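Local atomic coordinates of peptide chain release factor subunit 1 (Aeropyrum pernix, PDB entry 3AGK), a protein that probably directs the release of the finished polypeptide from the ribosome in response to the stop codons UAA, UAG and UGA. Residues Ser57-Ile62 / Gln69-Ala74. Sequence-based numbering, arbitrary orientation.
Sequences SITDNI and QAVKRA
Thr-59 and Lys-72 bring the two backbones closest, with 6.9 Å between their CA atoms. Residues 57-62 run from helix 45-58 into a 3-10 turn at 59-61. In that turn Asn-61 N bonds to Ile-58 O and Ile-62 N to Thr-59 O. Residues 69-74 are regular helix within helix 65-82.

The Lys-72 side chain slants over Thr-59 and reaches Asp-60. Beyond CG it is fully extended. Its CG and CE come close to Thr-59 OG1, with CE at 3.0 Å from that oxygen. There is no hydrogen bond between them. The hydroxyl bonds instead to the backbone oxygen of Tyr-56, three residues earlier. With Thr-59 OG1 between its own N and carbonyl carbon (chi1 66°), CG2 lies beside the N and meets Val-71 CG1 at 3.7 Å. The two side chains pass in opposite directions.

On the solvent side, Lys-72 NZ forms a salt bridge with Asp-60 OD1 at 3.3 Å. The hydrogen bond within it, from NZ to OD1, is weak, and the two side chains cross nearly at right angles. Asp-60 CB points away from residues 69-74, but its carboxylate comes back to the lysine. Val-71 uses its other methyl, CG2, to touch Ile-62 CD1 at 4.2 Å. Thr-59 also packs on Leu-75, and Ile-62 on Thr-67, which extends the contact along helix 65-82.

The whole is a helical hairpin in eRF1 domain 1: consecutive helices 45-58 and 65-82 meet beside their short connection, with methyl contacts of Thr-59, Ile-62 and Val-71 on the inner side and a salt bridge at the exposed edge.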
loop_
_atom_site.group_PDB
_atom_site.type_symbol
_atom_site.label_atom_id
_atom_site.label_comp_id
_atom_site.label_asym_id
_atom_site.label_seq_id
_atom_site.Cartn_x
_atom_site.Cartn_y
_atom_site.Cartn_z
ATOM N N SER A 57 8.139 35.737 0.431
ATOM C CA SER A 57 7.447 37.021 0.384
ATOM C C SER A 57 5.924 36.839 0.422
ATOM O O SER A 57 5.212 37.565 1.108
ATOM C CB SER A 57 7.865 37.804 -0.860
ATOM O OG SER A 57 9.186 38.301 -0.725
ATOM N N ILE A 58 5.438 35.842 -0.301
ATOM C CA ILE A 58 4.017 35.537 -0.344
ATOM C C ILE A 58 3.420 35.257 1.039
ATOM O O ILE A 58 2.238 35.497 1.256
ATOM C CB ILE A 58 3.745 34.341 -1.288
ATOM C CG1 ILE A 58 4.027 34.736 -2.740
ATOM C CG2 ILE A 58 2.323 33.833 -1.145
ATOM C CD1 ILE A 58 3.798 33.608 -3.734
ATOM N N THR A 59 4.224 34.760 1.977
ATOM C CA THR A 59 3.694 34.350 3.284
ATOM C C THR A 59 3.026 35.469 4.074
ATOM O O THR A 59 2.275 35.198 5.008
ATOM C CB THR A 59 4.765 33.727 4.204
ATOM O OG1 THR A 59 5.732 34.726 4.558
ATOM C CG2 THR A 59 5.448 32.543 3.530
ATOM N N ASP A 60 3.318 36.719 3.727
ATOM C CA ASP A 60 2.654 37.850 4.380
ATOM C C ASP A 60 1.153 37.815 4.123
ATOM O O ASP A 60 0.370 38.401 4.863
ATOM C CB ASP A 60 3.254 39.182 3.924
ATOM C CG ASP A 60 4.607 39.450 4.548
ATOM O OD1 ASP A 60 5.231 38.489 5.046
ATOM O OD2 ASP A 60 5.045 40.620 4.546
ATOM N N ASN A 61 0.767 37.108 3.068
ATOM C CA ASN A 61 -0.632 36.917 2.717
ATOM C C ASN A 61 -1.348 35.998 3.706
ATOM O O ASN A 61 -2.566 35.830 3.643
ATOM C CB ASN A 61 -0.752 36.345 1.296
ATOM C CG ASN A 61 -0.101 37.236 0.236
ATOM O OD1 ASN A 61 -0.005 36.859 -0.936
ATOM N ND2 ASN A 61 0.345 38.421 0.647
ATOM N N ILE A 62 -0.594 35.395 4.617
ATOM C CA ILE A 62 -1.189 34.503 5.605
ATOM C C ILE A 62 -1.648 35.275 6.831
ATOM O O ILE A 62 -0.902 35.436 7.800
ATOM C CB ILE A 62 -0.230 33.381 6.034
ATOM C CG1 ILE A 62 0.053 32.450 4.856
ATOM C CG2 ILE A 62 -0.822 32.592 7.186
ATOM C CD1 ILE A 62 1.206 31.497 5.088
ATOM N N GLN A 69 4.211 32.527 10.603
ATOM C CA GLN A 69 5.549 32.295 11.144
ATOM C C GLN A 69 6.053 30.904 10.792
ATOM O O GLN A 69 7.209 30.721 10.401
ATOM C CB GLN A 69 5.548 32.435 12.671
ATOM C CG GLN A 69 5.690 33.854 13.201
ATOM C CD GLN A 69 5.915 33.892 14.712
ATOM O OE1 GLN A 69 6.943 34.381 15.188
ATOM N NE2 GLN A 69 4.952 33.370 15.469
ATOM N N ALA A 70 5.173 29.924 10.961
ATOM C CA ALA A 70 5.516 28.523 10.791
ATOM C C ALA A 70 6.117 28.275 9.415
ATOM O O ALA A 70 7.137 27.595 9.268
ATOM C CB ALA A 70 4.280 27.676 10.974
ATOM N N VAL A 71 5.464 28.832 8.404
ATOM C CA VAL A 71 5.879 28.621 7.035
ATOM C C VAL A 71 7.211 29.319 6.776
ATOM O O VAL A 71 8.110 28.741 6.175
ATOM C CB VAL A 71 4.779 29.085 6.048
ATOM C CG1 VAL A 71 5.265 29.019 4.605
ATOM C CG2 VAL A 71 3.526 28.233 6.231
ATOM N N LYS A 72 7.343 30.553 7.245
ATOM C CA LYS A 72 8.594 31.281 7.082
ATOM C C LYS A 72 9.756 30.474 7.647
ATOM O O LYS A 72 10.794 30.331 7.004
ATOM C CB LYS A 72 8.527 32.652 7.758
ATOM C CG LYS A 72 7.651 33.663 7.046
ATOM C CD LYS A 72 7.607 34.995 7.796
ATOM C CE LYS A 72 6.734 36.011 7.072
ATOM N NZ LYS A 72 6.667 37.318 7.780
ATOM N N ARG A 73 9.570 29.937 8.848
ATOM C CA ARG A 73 10.615 29.162 9.496
ATOM C C ARG A 73 11.046 27.936 8.684
ATOM O O ARG A 73 12.240 27.653 8.561
ATOM C CB ARG A 73 10.173 28.714 10.881
ATOM C CG ARG A 73 11.249 27.927 11.605
ATOM C CD ARG A 73 10.644 27.088 12.700
ATOM N NE ARG A 73 11.618 26.719 13.718
ATOM C CZ ARG A 73 11.319 25.994 14.792
ATOM N NH1 ARG A 73 10.073 25.550 14.964
ATOM N NH2 ARG A 73 12.262 25.703 15.682
ATOM N N ALA A 74 10.074 27.202 8.153
ATOM C CA ALA A 74 10.363 26.018 7.345
ATOM C C ALA A 74 11.033 26.405 6.029
ATOM O O ALA A 74 11.985 25.763 5.602
ATOM C CB ALA A 74 9.093 25.236 7.076
#